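Local coordinates for protein aspartyl-tRNA synthetase 2 (Thermus thermophilus, PDB 1N9W) that activates L-aspartate with ATP and transfers it to both tRNA(Asp) and tRNA(Asn), acting as a non-discriminating, homodimeric class II aminoacyl-tRNA synthetase, at residues L54-L59 with R112-R117; L125-A130 with D251-L256; A129-G134 with R396-L401. All coordinates share one frame; numbering follows the deposited sequence.

Contact 1 (L54-L59 with R112-R117)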
ATOM      1  N   LEU B  54     -24.502 -25.786 -11.158  1.00 20.60           N
ATOM      2  CA  LEU B  54     -24.513 -25.720  -9.695  1.00 19.66           C
ATOM      3  C   LEU B  54     -24.226 -24.318  -9.161  1.00 19.86           C
ATOM      4  O   LEU B  54     -23.750 -23.449  -9.886  1.00 17.80           O
ATOM      5  CB  LEU B  54     -23.476 -26.700  -9.103  1.00 18.17           C
ATOM      6  CG  LEU B  54     -23.785 -28.205  -9.159  1.00 24.25           C
ATOM      7  CD1 LEU B  54     -22.551 -29.048  -8.732  1.00 22.18           C
ATOM      8  CD2 LEU B  54     -24.972 -28.496  -8.241  1.00 19.93           C
ATOM      9  N   PRO B  55     -24.544 -24.080  -7.874  1.00 19.74           N
ATOM     10  CA  PRO B  55     -24.288 -22.771  -7.271  1.00 19.25           C
ATOM     11  C   PRO B  55     -22.778 -22.509  -7.318  1.00 20.34           C
ATOM     12  O   PRO B  55     -21.973 -23.451  -7.292  1.00 19.81           O
ATOM     13  CB  PRO B  55     -24.801 -22.939  -5.843  1.00 18.53           C
ATOM     14  CG  PRO B  55     -25.915 -23.925  -6.002  1.00 21.21           C
ATOM     15  CD  PRO B  55     -25.361 -24.926  -6.985  1.00 18.13           C
ATOM     16  N   GLU B  56     -22.419 -21.231  -7.381  1.00 19.09           N
ATOM     17  CA  GLU B  56     -21.040 -20.764  -7.450  1.00 20.00           C
ATOM     18  C   GLU B  56     -20.406 -20.940  -8.830  1.00 18.74           C
ATOM     19  O   GLU B  56     -19.189 -20.850  -8.981  1.00 22.41           O
ATOM     20  CB  GLU B  56     -20.163 -21.417  -6.363  1.00 19.70           C
ATOM     21  CG  GLU B  56     -20.386 -20.850  -4.952  1.00 19.93           C
ATOM     22  CD  GLU B  56     -20.443 -19.318  -4.910  1.00 22.52           C
ATOM     23  OE1 GLU B  56     -19.570 -18.653  -5.517  1.00 22.18           O
ATOM     24  OE2 GLU B  56     -21.366 -18.775  -4.265  1.00 20.08           O
ATOM     25  N   SER B  57     -21.223 -21.211  -9.842  1.00 18.56           N
ATOM     26  CA  SER B  57     -20.694 -21.325 -11.200  1.00 18.85           C
ATOM     27  C   SER B  57     -20.537 -19.884 -11.674  1.00 18.55           C
ATOM     28  O   SER B  57     -21.315 -19.006 -11.276  1.00 18.82           O
ATOM     29  CB  SER B  57     -21.675 -22.063 -12.122  1.00 18.77           C
ATOM     30  OG  SER B  57     -21.586 -23.467 -11.969  1.00 19.73           O
ATOM     31  N   ALA B  58     -19.527 -19.625 -12.498  1.00 18.51           N
ATOM     32  CA  ALA B  58     -19.316 -18.282 -13.028  1.00 17.30           C
ATOM     33  C   ALA B  58     -20.218 -18.165 -14.248  1.00 18.35           C
ATOM     34  O   ALA B  58     -20.228 -19.049 -15.106  1.00 16.19           O
ATOM     35  CB  ALA B  58     -17.858 -18.086 -13.416  1.00 15.83           C
ATOM     36  N   LEU B  59     -20.972 -17.075 -14.326  1.00 18.51           N
ATOM     37  CA  LEU B  59     -21.907 -16.881 -15.428  1.00 19.74           C
ATOM     38  C   LEU B  59     -21.864 -15.530 -16.123  1.00 20.60           C
ATOM     39  O   LEU B  59     -21.354 -14.534 -15.605  1.00 19.59           O
ATOM     40  CB  LEU B  59     -23.339 -17.041 -14.921  1.00 20.50           C
ATOM     41  CG  LEU B  59     -23.796 -18.206 -14.065  1.00 23.63           C
ATOM     42  CD1 LEU B  59     -25.232 -17.931 -13.668  1.00 22.95           C
ATOM     43  CD2 LEU B  59     -23.675 -19.514 -14.816  1.00 23.50           C
ATOM     44  N   ARG B 112     -12.777 -20.983   3.846  1.00 42.65           N
ATOM     45  CA  ARG B 112     -12.486 -19.647   3.339  1.00 42.46           C
ATOM     46  C   ARG B 112     -12.473 -19.503   1.819  1.00 38.62           C
ATOM     47  O   ARG B 112     -13.170 -18.652   1.271  1.00 37.72           O
ATOM     48  CB  ARG B 112     -11.132 -19.167   3.879  1.00 45.64           C
ATOM     49  CG  ARG B 112     -11.137 -18.608   5.292  1.00 50.50           C
ATOM     50  CD  ARG B 112     -11.824 -17.255   5.357  1.00 54.44           C
ATOM     51  NE  ARG B 112     -11.299 -16.436   6.446  1.00 59.13           N
ATOM     52  CZ  ARG B 112     -11.743 -15.221   6.753  1.00 61.45           C
ATOM     53  NH1 ARG B 112     -12.730 -14.677   6.054  1.00 60.90           N
ATOM     54  NH2 ARG B 112     -11.194 -14.542   7.757  1.00 63.01           N
ATOM     55  N   TYR B 113     -11.664 -20.324   1.151  1.00 34.56           N
ATOM     56  CA  TYR B 113     -11.528 -20.256  -0.303  1.00 32.16           C
ATOM     57  C   TYR B 113     -12.844 -20.073  -1.057  1.00 30.49           C
ATOM     58  O   TYR B 113     -12.845 -19.637  -2.206  1.00 28.82           O
ATOM     59  CB  TYR B 113     -10.760 -21.484  -0.830  1.00 32.46           C
ATOM     60  CG  TYR B 113     -11.445 -22.822  -0.623  1.00 34.58           C
ATOM     61  CD1 TYR B 113     -12.335 -23.324  -1.572  1.00 34.27           C
ATOM     62  CD2 TYR B 113     -11.257 -23.551   0.553  1.00 35.94           C
ATOM     63  CE1 TYR B 113     -13.032 -24.510  -1.353  1.00 36.84           C
ATOM     64  CE2 TYR B 113     -11.950 -24.743   0.784  1.00 38.26           C
ATOM     65  CZ  TYR B 113     -12.839 -25.213  -0.171  1.00 39.13           C
ATOM     66  OH  TYR B 113     -13.570 -26.353   0.076  1.00 41.67           O
ATOM     67  N   VAL B 114     -13.965 -20.384  -0.410  1.00 28.16           N
ATOM     68  CA  VAL B 114     -15.256 -20.239  -1.057  1.00 27.40           C
ATOM     69  C   VAL B 114     -16.265 -19.404  -0.245  1.00 26.63           C
ATOM     70  O   VAL B 114     -17.026 -18.614  -0.818  1.00 25.09           O
ATOM     71  CB  VAL B 114     -15.830 -21.640  -1.437  1.00 28.88           C
ATOM     72  CG1 VAL B 114     -16.085 -22.470  -0.177  1.00 29.56           C
ATOM     73  CG2 VAL B 114     -17.094 -21.479  -2.262  1.00 30.21           C
ATOM     74  N   THR B 115     -16.261 -19.548   1.077  1.00 25.17           N
ATOM     75  CA  THR B 115     -17.183 -18.789   1.932  1.00 25.55           C
ATOM     76  C   THR B 115     -16.847 -17.302   1.963  1.00 25.52           C
ATOM     77  O   THR B 115     -17.694 -16.473   2.291  1.00 27.29           O
ATOM     78  CB  THR B 115     -17.160 -19.298   3.397  1.00 24.42           C
ATOM     79  OG1 THR B 115     -15.810 -19.275   3.901  1.00 26.10           O
ATOM     80  CG2 THR B 115     -17.698 -20.705   3.470  1.00 23.77           C
ATOM     81  N   LEU B 116     -15.615 -16.957   1.609  1.00 24.88           N
ATOM     82  CA  LEU B 116     -15.221 -15.552   1.616  1.00 25.80           C
ATOM     83  C   LEU B 116     -15.913 -14.779   0.498  1.00 24.20           C
ATOM     84  O   LEU B 116     -15.915 -13.545   0.494  1.00 22.34           O
ATOM     85  CB  LEU B 116     -13.708 -15.442   1.493  1.00 29.10           C
ATOM     86  CG  LEU B 116     -13.055 -14.136   1.933  1.00 31.18           C
ATOM     87  CD1 LEU B 116     -13.795 -13.497   3.122  1.00 32.35           C
ATOM     88  CD2 LEU B 116     -11.620 -14.459   2.300  1.00 32.54           C
ATOM     89  N   ARG B 117     -16.512 -15.507  -0.438  1.00 21.31           N
ATOM     90  CA  ARG B 117     -17.203 -14.867  -1.546  1.00 23.60           C
ATOM     91  C   ARG B 117     -18.514 -14.226  -1.077  1.00 23.93           C
ATOM     92  O   ARG B 117     -19.030 -13.328  -1.731  1.00 25.05           O
ATOM     93  CB  ARG B 117     -17.470 -15.882  -2.664  1.00 20.20           C
ATOM     94  CG  ARG B 117     -16.223 -16.432  -3.334  1.00 22.54           C
ATOM     95  CD  ARG B 117     -16.637 -17.384  -4.434  1.00 23.94           C
ATOM     96  NE  ARG B 117     -15.537 -18.049  -5.115  1.00 19.13           N
ATOM     97  CZ  ARG B 117     -15.713 -18.917  -6.111  1.00 20.09           C
ATOM     98  NH1 ARG B 117     -16.941 -19.206  -6.520  1.00 16.52           N
ATOM     99  NH2 ARG B 117     -14.672 -19.495  -6.708  1.00 15.71           N
TER

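Contact 2 (L125-A130 with D251-L256)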
ATOM      1  N   LEU B 125     -13.286  -6.707   4.424  1.00 25.22           N
ATOM      2  CA  LEU B 125     -12.035  -6.530   3.696  1.00 26.55           C
ATOM      3  C   LEU B 125     -12.144  -5.345   2.728  1.00 23.83           C
ATOM      4  O   LEU B 125     -11.169  -4.626   2.495  1.00 24.83           O
ATOM      5  CB  LEU B 125     -11.675  -7.822   2.930  1.00 27.58           C
ATOM      6  CG  LEU B 125     -11.435  -9.091   3.766  1.00 29.42           C
ATOM      7  CD1 LEU B 125     -11.088 -10.272   2.864  1.00 30.79           C
ATOM      8  CD2 LEU B 125     -10.295  -8.843   4.754  1.00 30.98           C
ATOM      9  N   LYS B 126     -13.340  -5.145   2.184  1.00 22.76           N
ATOM     10  CA  LYS B 126     -13.604  -4.052   1.256  1.00 23.43           C
ATOM     11  C   LYS B 126     -13.514  -2.738   2.041  1.00 23.71           C
ATOM     12  O   LYS B 126     -12.963  -1.743   1.564  1.00 21.74           O
ATOM     13  CB  LYS B 126     -14.999  -4.222   0.646  1.00 24.28           C
ATOM     14  CG  LYS B 126     -15.413  -3.163  -0.367  1.00 29.13           C
ATOM     15  CD  LYS B 126     -14.509  -3.160  -1.582  1.00 28.88           C
ATOM     16  CE  LYS B 126     -15.034  -2.225  -2.669  1.00 32.59           C
ATOM     17  NZ  LYS B 126     -14.002  -1.995  -3.741  1.00 31.72           N
ATOM     18  N   VAL B 127     -14.046  -2.752   3.257  1.00 22.95           N
ATOM     19  CA  VAL B 127     -14.016  -1.573   4.104  1.00 23.46           C
ATOM     20  C   VAL B 127     -12.575  -1.288   4.523  1.00 21.76           C
ATOM     21  O   VAL B 127     -12.141  -0.139   4.534  1.00 20.84           O
ATOM     22  CB  VAL B 127     -14.940  -1.775   5.346  1.00 23.96           C
ATOM     23  CG1 VAL B 127     -14.758  -0.632   6.341  1.00 20.21           C
ATOM     24  CG2 VAL B 127     -16.400  -1.832   4.889  1.00 22.76           C
ATOM     25  N   GLN B 128     -11.823  -2.340   4.832  1.00 23.53           N
ATOM     26  CA  GLN B 128     -10.422  -2.166   5.232  1.00 24.07           C
ATOM     27  C   GLN B 128      -9.602  -1.517   4.110  1.00 23.85           C
ATOM     28  O   GLN B 128      -8.750  -0.673   4.372  1.00 23.85           O
ATOM     29  CB  GLN B 128      -9.793  -3.504   5.583  1.00 23.54           C
ATOM     30  CG  GLN B 128      -8.375  -3.375   6.119  1.00 27.97           C
ATOM     31  CD  GLN B 128      -7.775  -4.714   6.457  1.00 28.61           C
ATOM     32  OE1 GLN B 128      -7.124  -5.346   5.626  1.00 30.77           O
ATOM     33  NE2 GLN B 128      -8.010  -5.171   7.682  1.00 31.50           N
ATOM     34  N   ALA B 129      -9.857  -1.932   2.869  1.00 22.31           N
ATOM     35  CA  ALA B 129      -9.136  -1.382   1.739  1.00 21.98           C
ATOM     36  C   ALA B 129      -9.452   0.096   1.643  1.00 21.78           C
ATOM     37  O   ALA B 129      -8.592   0.910   1.290  1.00 20.10           O
ATOM     38  CB  ALA B 129      -9.526  -2.095   0.442  1.00 21.08           C
ATOM     39  N   ALA B 130     -10.687   0.463   1.960  1.00 22.80           N
ATOM     40  CA  ALA B 130     -11.053   1.871   1.900  1.00 22.54           C
ATOM     41  C   ALA B 130     -10.314   2.631   3.006  1.00 23.03           C
ATOM     42  O   ALA B 130      -9.712   3.669   2.735  1.00 22.88           O
ATOM     43  CB  ALA B 130     -12.572   2.027   2.039  1.00 22.78           C
ATOM     44  N   ASP B 251     -22.142   0.794   0.942  1.00 28.45           N
ATOM     45  CA  ASP B 251     -22.971  -0.407   0.900  1.00 28.76           C
ATOM     46  C   ASP B 251     -22.487  -1.490   1.846  1.00 28.66           C
ATOM     47  O   ASP B 251     -23.291  -2.163   2.492  1.00 29.65           O
ATOM     48  CB  ASP B 251     -23.037  -0.964  -0.521  1.00 29.97           C
ATOM     49  CG  ASP B 251     -23.712  -0.014  -1.475  1.00 31.97           C
ATOM     50  OD1 ASP B 251     -24.582   0.764  -1.017  1.00 32.88           O
ATOM     51  OD2 ASP B 251     -23.396  -0.043  -2.688  1.00 32.20           O
ATOM     52  N   GLU B 252     -21.174  -1.669   1.915  1.00 27.12           N
ATOM     53  CA  GLU B 252     -20.597  -2.667   2.796  1.00 26.58           C
ATOM     54  C   GLU B 252     -20.916  -2.312   4.253  1.00 27.45           C
ATOM     55  O   GLU B 252     -21.324  -3.163   5.051  1.00 26.19           O
ATOM     56  CB  GLU B 252     -19.074  -2.736   2.601  1.00 25.43           C
ATOM     57  CG  GLU B 252     -18.576  -3.532   1.385  1.00 25.73           C
ATOM     58  CD  GLU B 252     -18.810  -2.840   0.034  1.00 25.84           C
ATOM     59  OE1 GLU B 252     -18.872  -1.597  -0.017  1.00 25.50           O
ATOM     60  OE2 GLU B 252     -18.902  -3.555  -0.975  1.00 27.66           O
ATOM     61  N   ILE B 253     -20.737  -1.046   4.598  1.00 27.53           N
ATOM     62  CA  ILE B 253     -21.005  -0.604   5.957  1.00 29.68           C
ATOM     63  C   ILE B 253     -22.467  -0.846   6.328  1.00 32.46           C
ATOM     64  O   ILE B 253     -22.761  -1.413   7.383  1.00 32.43           O
ATOM     65  CB  ILE B 253     -20.640   0.874   6.110  1.00 27.94           C
ATOM     66  CG1 ILE B 253     -19.114   1.008   6.041  1.00 26.10           C
ATOM     67  CG2 ILE B 253     -21.200   1.424   7.418  1.00 28.51           C
ATOM     68  CD1 ILE B 253     -18.618   2.421   5.843  1.00 25.87           C
ATOM     69  N   ARG B 254     -23.378  -0.431   5.452  1.00 34.17           N
ATOM     70  CA  ARG B 254     -24.800  -0.621   5.699  1.00 35.20           C
ATOM     71  C   ARG B 254     -25.189  -2.097   5.728  1.00 36.42           C
ATOM     72  O   ARG B 254     -26.000  -2.518   6.553  1.00 37.82           O
ATOM     73  CB  ARG B 254     -25.622   0.114   4.642  1.00 35.82           C
ATOM     74  CG  ARG B 254     -25.653   1.620   4.830  1.00 37.63           C
ATOM     75  CD  ARG B 254     -26.632   2.260   3.864  1.00 40.34           C
ATOM     76  NE  ARG B 254     -26.128   2.275   2.486  1.00 40.15           N
ATOM     77  CZ  ARG B 254     -25.173   3.093   2.056  1.00 40.69           C
ATOM     78  NH1 ARG B 254     -24.618   3.962   2.895  1.00 41.51           N
ATOM     79  NH2 ARG B 254     -24.781   3.054   0.791  1.00 39.93           N
ATOM     80  N   LEU B 255     -24.610  -2.886   4.830  1.00 36.08           N
ATOM     81  CA  LEU B 255     -24.915  -4.312   4.770  1.00 35.29           C
ATOM     82  C   LEU B 255     -24.603  -5.001   6.101  1.00 35.82           C
ATOM     83  O   LEU B 255     -25.383  -5.820   6.585  1.00 36.38           O
ATOM     84  CB  LEU B 255     -24.110  -4.958   3.644  1.00 35.77           C
ATOM     85  CG  LEU B 255     -24.083  -6.487   3.596  1.00 35.19           C
ATOM     86  CD1 LEU B 255     -25.430  -7.017   3.116  1.00 36.08           C
ATOM     87  CD2 LEU B 255     -22.962  -6.931   2.675  1.00 33.35           C
ATOM     88  N   LEU B 256     -23.459  -4.670   6.692  1.00 36.22           N
ATOM     89  CA  LEU B 256     -23.074  -5.271   7.966  1.00 37.60           C
ATOM     90  C   LEU B 256     -23.853  -4.611   9.102  1.00 38.11           C
ATOM     91  O   LEU B 256     -23.753  -5.015  10.258  1.00 36.92           O
ATOM     92  CB  LEU B 256     -21.564  -5.119   8.186  1.00 37.04           C
ATOM     93  CG  LEU B 256     -20.656  -5.761   7.128  1.00 36.28           C
ATOM     94  CD1 LEU B 256     -19.221  -5.311   7.317  1.00 33.86           C
ATOM     95  CD2 LEU B 256     -20.761  -7.269   7.213  1.00 34.42           C
TER

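Contact 3 (A129-G134 with R396-L401)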
ATOM      1  N   ALA B 129      -9.857  -1.932   2.869  1.00 22.31           N
ATOM      2  CA  ALA B 129      -9.136  -1.382   1.739  1.00 21.98           C
ATOM      3  C   ALA B 129      -9.452   0.096   1.643  1.00 21.78           C
ATOM      4  O   ALA B 129      -8.592   0.910   1.290  1.00 20.10           O
ATOM      5  CB  ALA B 129      -9.526  -2.095   0.442  1.00 21.08           C
ATOM      6  N   ALA B 130     -10.687   0.463   1.960  1.00 22.80           N
ATOM      7  CA  ALA B 130     -11.053   1.871   1.900  1.00 22.54           C
ATOM      8  C   ALA B 130     -10.314   2.631   3.006  1.00 23.03           C
ATOM      9  O   ALA B 130      -9.712   3.669   2.735  1.00 22.88           O
ATOM     10  CB  ALA B 130     -12.572   2.027   2.039  1.00 22.78           C
ATOM     11  N   LEU B 131     -10.319   2.107   4.233  1.00 22.78           N
ATOM     12  CA  LEU B 131      -9.615   2.775   5.349  1.00 22.70           C
ATOM     13  C   LEU B 131      -8.137   3.022   5.040  1.00 22.62           C
ATOM     14  O   LEU B 131      -7.597   4.085   5.347  1.00 22.82           O
ATOM     15  CB  LEU B 131      -9.713   1.931   6.625  1.00 20.88           C
ATOM     16  CG  LEU B 131     -11.117   1.715   7.205  1.00 23.29           C
ATOM     17  CD1 LEU B 131     -11.082   0.591   8.219  1.00 21.39           C
ATOM     18  CD2 LEU B 131     -11.631   3.011   7.832  1.00 19.61           C
ATOM     19  N   VAL B 132      -7.481   2.034   4.446  1.00 22.08           N
ATOM     20  CA  VAL B 132      -6.070   2.169   4.116  1.00 20.86           C
ATOM     21  C   VAL B 132      -5.865   3.211   3.010  1.00 23.02           C
ATOM     22  O   VAL B 132      -4.873   3.953   3.020  1.00 22.66           O
ATOM     23  CB  VAL B 132      -5.492   0.799   3.690  1.00 19.74           C
ATOM     24  CG1 VAL B 132      -4.062   0.948   3.210  1.00 18.90           C
ATOM     25  CG2 VAL B 132      -5.558  -0.168   4.867  1.00 15.81           C
ATOM     26  N   ARG B 133      -6.798   3.270   2.060  1.00 23.11           N
ATOM     27  CA  ARG B 133      -6.706   4.244   0.975  1.00 23.98           C
ATOM     28  C   ARG B 133      -6.778   5.648   1.593  1.00 23.59           C
ATOM     29  O   ARG B 133      -6.007   6.541   1.225  1.00 23.20           O
ATOM     30  CB  ARG B 133      -7.858   4.043  -0.031  1.00 23.14           C
ATOM     31  CG  ARG B 133      -7.858   4.995  -1.240  1.00 23.75           C
ATOM     32  CD  ARG B 133      -9.153   4.829  -2.053  1.00 25.08           C
ATOM     33  NE  ARG B 133      -9.325   3.437  -2.448  1.00 30.92           N
ATOM     34  CZ  ARG B 133     -10.453   2.744  -2.337  1.00 30.02           C
ATOM     35  NH1 ARG B 133     -11.550   3.308  -1.846  1.00 27.56           N
ATOM     36  NH2 ARG B 133     -10.471   1.463  -2.690  1.00 31.21           N
ATOM     37  N   GLY B 134      -7.692   5.825   2.547  1.00 23.39           N
ATOM     38  CA  GLY B 134      -7.839   7.110   3.219  1.00 23.60           C
ATOM     39  C   GLY B 134      -6.583   7.452   3.990  1.00 22.59           C
ATOM     40  O   GLY B 134      -6.160   8.608   4.048  1.00 23.02           O
ATOM     41  N   ARG B 396      -7.953  -4.458  13.851  1.00 30.28           N
ATOM     42  CA  ARG B 396      -8.700  -4.132  15.068  1.00 31.23           C
ATOM     43  C   ARG B 396      -9.626  -2.961  14.824  1.00 30.42           C
ATOM     44  O   ARG B 396     -10.779  -2.961  15.259  1.00 29.04           O
ATOM     45  CB  ARG B 396      -7.754  -3.779  16.207  1.00 32.92           C
ATOM     46  CG  ARG B 396      -7.074  -4.965  16.805  1.00 36.86           C
ATOM     47  CD  ARG B 396      -6.208  -4.540  17.959  1.00 40.68           C
ATOM     48  NE  ARG B 396      -5.690  -5.710  18.651  1.00 45.17           N
ATOM     49  CZ  ARG B 396      -4.865  -5.669  19.690  1.00 47.41           C
ATOM     50  NH1 ARG B 396      -4.448  -4.505  20.179  1.00 47.05           N
ATOM     51  NH2 ARG B 396      -4.457  -6.803  20.240  1.00 47.85           N
ATOM     52  N   LEU B 397      -9.106  -1.952  14.137  1.00 29.49           N
ATOM     53  CA  LEU B 397      -9.901  -0.784  13.827  1.00 29.52           C
ATOM     54  C   LEU B 397     -11.123  -1.228  13.034  1.00 29.48           C
ATOM     55  O   LEU B 397     -12.256  -0.897  13.378  1.00 29.07           O
ATOM     56  CB  LEU B 397      -9.078   0.202  13.003  1.00 29.22           C
ATOM     57  CG  LEU B 397      -9.806   1.416  12.423  1.00 27.64           C
ATOM     58  CD1 LEU B 397     -10.546   2.176  13.522  1.00 27.86           C
ATOM     59  CD2 LEU B 397      -8.778   2.296  11.748  1.00 25.93           C
ATOM     60  N   THR B 398     -10.873  -1.999  11.981  1.00 29.76           N
ATOM     61  CA  THR B 398     -11.929  -2.500  11.102  1.00 28.79           C
ATOM     62  C   THR B 398     -12.924  -3.345  11.876  1.00 30.35           C
ATOM     63  O   THR B 398     -14.134  -3.227  11.692  1.00 29.29           O
ATOM     64  CB  THR B 398     -11.338  -3.369   9.959  1.00 27.61           C
ATOM     65  OG1 THR B 398     -10.505  -2.560   9.121  1.00 28.04           O
ATOM     66  CG2 THR B 398     -12.444  -3.990   9.122  1.00 25.23           C
ATOM     67  N   GLN B 399     -12.396  -4.208  12.736  1.00 31.33           N
ATOM     68  CA  GLN B 399     -13.219  -5.096  13.548  1.00 33.38           C
ATOM     69  C   GLN B 399     -14.189  -4.307  14.420  1.00 32.61           C
ATOM     70  O   GLN B 399     -15.407  -4.490  14.349  1.00 32.93           O
ATOM     71  CB  GLN B 399     -12.328  -5.951  14.446  1.00 35.26           C
ATOM     72  CG  GLN B 399     -13.066  -7.016  15.227  1.00 37.62           C
ATOM     73  CD  GLN B 399     -12.586  -7.107  16.659  1.00 39.86           C
ATOM     74  OE1 GLN B 399     -11.388  -7.008  16.933  1.00 40.31           O
ATOM     75  NE2 GLN B 399     -13.518  -7.302  17.584  1.00 41.99           N
ATOM     76  N   LYS B 400     -13.640  -3.430  15.249  1.00 32.61           N
ATOM     77  CA  LYS B 400     -14.455  -2.628  16.140  1.00 33.20           C
ATOM     78  C   LYS B 400     -15.376  -1.657  15.415  1.00 32.81           C
ATOM     79  O   LYS B 400     -16.478  -1.363  15.885  1.00 33.70           O
ATOM     80  CB  LYS B 400     -13.556  -1.887  17.136  1.00 33.58           C
ATOM     81  CG  LYS B 400     -13.141  -2.767  18.301  1.00 37.04           C
ATOM     82  CD  LYS B 400     -14.383  -3.170  19.099  1.00 38.41           C
ATOM     83  CE  LYS B 400     -14.083  -4.216  20.147  1.00 40.80           C
ATOM     84  NZ  LYS B 400     -15.277  -4.480  20.989  1.00 43.21           N
ATOM     85  N   LEU B 401     -14.940  -1.176  14.259  1.00 32.32           N
ATOM     86  CA  LEU B 401     -15.738  -0.239  13.470  1.00 30.03           C
ATOM     87  C   LEU B 401     -16.989  -0.915  12.924  1.00 30.07           C
ATOM     88  O   LEU B 401     -18.059  -0.314  12.873  1.00 28.91           O
ATOM     89  CB  LEU B 401     -14.914   0.291  12.295  1.00 31.42           C
ATOM     90  CG  LEU B 401     -15.559   1.351  11.401  1.00 32.22           C
ATOM     91  CD1 LEU B 401     -15.671   2.657  12.169  1.00 32.32           C
ATOM     92  CD2 LEU B 401     -14.708   1.568  10.148  1.00 33.14           C
TER

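Contact 1 (L54-L59 with R112-R117)
The type II beta turn that leads into an OB-fold strand of the anticodon-binding domain carries Glu56 to the start of the catalytic region, where Arg117 meets it in a salt bridge. Arg117 NH1 donates to Glu56 OE1 at 2.9 Å, with an N-H...O angle of 155°. The acceptor lies almost in the guanidinium plane and offers its anti lone pair, the one facing away from OE2, while the two flat groups are turned 59° apart. A single N-H therefore makes this join, rather than a two-pronged pairing. The arginine reaches the turn because its chain runs fully extended past CG (chi2 -178°), and it slides alongside the glutamate in the opposite direction, its CD passing 3.4 Å from Glu56 OE1. Nearer the glutamate backbone, CG rests 4.3 Å from CG2 of Val114, in the short helix 112-115. The turn itself is tied by Ser57 OG, which gives a hydrogen bond of 3.0 Å to Leu54 O. Glu56 OE1 also takes a salt bridge from Arg37 NH2, and Arg117 NH1 also bonds Tyr382 O of the second subunit. Two arginines thus converge on one buried carboxylate oxygen, which would probably favour the charged form. The bridge lies at the junction of the OB-fold and catalytic domains, the two-domain architecture of class IIb synthetases.

Contact 2 (L125-A130 with D251-L256)
Lys126 CG stands over one face of the Glu252 carboxylate, almost squarely above CD at 3.4 Å. From there it is also 3.8 Å from Glu252 OE1 and 3.6 Å from OE2, so the methylene covers the flat group as a whole instead of touching an edge. The two side chains cross obliquely, and both are bent at the second torsion. For the lysine this bend (chi2 62°) turns the chain away beyond CG, leaving NZ 5.8 Å from Glu252 OE2; the opposite charges may attract each other, but they form no salt bridge. The ammonium instead makes a weak hydrogen bond to Thr145 OG1 of the second subunit.

Helix 119-141, with the strand that follows it, fits the place of class II motif 1, the element on which these synthetases dimerise. Here the short helix 250-255 packs across it, closer to antiparallel than to parallel, with segment axes 9.7 Å apart and a signed crossing angle of -135°. Neighbouring residues carry the contact on both helices, Lys126 and Val127 on one, Glu252 and Ile253 on the other. Val127 CG2 comes within 3.6 Å of Glu252 CB and 4.1 Å of Ile253 CG1, passing alongside the glutamate and at about a right angle to the isoleucine. With an alanine in place of Glu252, the CB contact to Val127 could remain, but Lys126 CG would probably be left without the carboxylate it lies against, and the lysine chain would be freer to turn. Val127 also touches Ala249 and, on helix 394-402, Leu402, while Ile253 is backed by Ala245 and Leu246 of helix 227-248 and by Trp260.

Within helix 250-255, Arg254 NH2 bridges to Asp251 OD1 at 2.9 Å, reaching it from above the carboxylate plane.

Contact 3 (A129-G134 with R396-L401)
Thr398 OG1 is hydrogen-bonded to Ala394 O one turn back in its own helix, and the same hydroxyl presses against Leu131 CD1 at 3.3 Å across the contact. The placement follows from the first torsion: with OG1 anti to the carbonyl carbon (chi1 -64°), the oxygen lies beside the backbone N, where the preceding turn supplies the acceptor. Its polar need is thus met inside the helix, and an apolar methyl can sit beside it without leaving a buried hydroxyl unpartnered.

Leu131 carries this side of the contact by itself, dividing its two methyls between partners. CD1 lies at the threonine hydroxyl and comes no nearer than 4.5 Å to Leu397 CG, whereas CD2 meets Leu401 CD2 tip to tip at 4.1 Å. Leu401 can reach out in this way because its CG is anti to the backbone N (chi1 -176°). Leu397, Thr398 and Leu401, all within little more than one helical turn, touch this one leucine.

By sequence and position, helix 119-141 is consistent with the long helix of class II motif 1, and strand 387-393 with helix 394-402 is consistent with motif 3, whose arginine would be Arg396, a residue that probably binds ATP. The segments cross at 124° with axes 11.0 Å apart, so the side chains bridge a fairly wide separation. Leu242 and Ala245 of helix 227-248 also pack on Leu131, and Phe341 of the catalytic sheet lies against both Leu397 and Leu401. Arg133 NE forms a salt bridge with Asp140 of the second subunit. Within the chain, Arg396 NH1 bonds Glu345 O.

Overall arrangement
From the N terminus, contact 1 comes first: it closes a loop of 52 residues that holds the later OB-fold strands and a partly unmodelled linker, ties that domain to the catalytic one, and is complete before the others open. The chain then passes from helix 112-115 into helix 119-141, Leu116 packing on Leu125, and both later contacts start there. Contact 2 closes after 120 residues, on helix 250-255, inside the span of contact 3, whose 261 residues take in all the strands of the catalytic sheet. The two share Ala129 and Ala130, and they meet where Gln128 CB touches Thr398 OG1. One dimer-interface helix thereby joins successive parts of the fold, and all three contacts touch the second subunit.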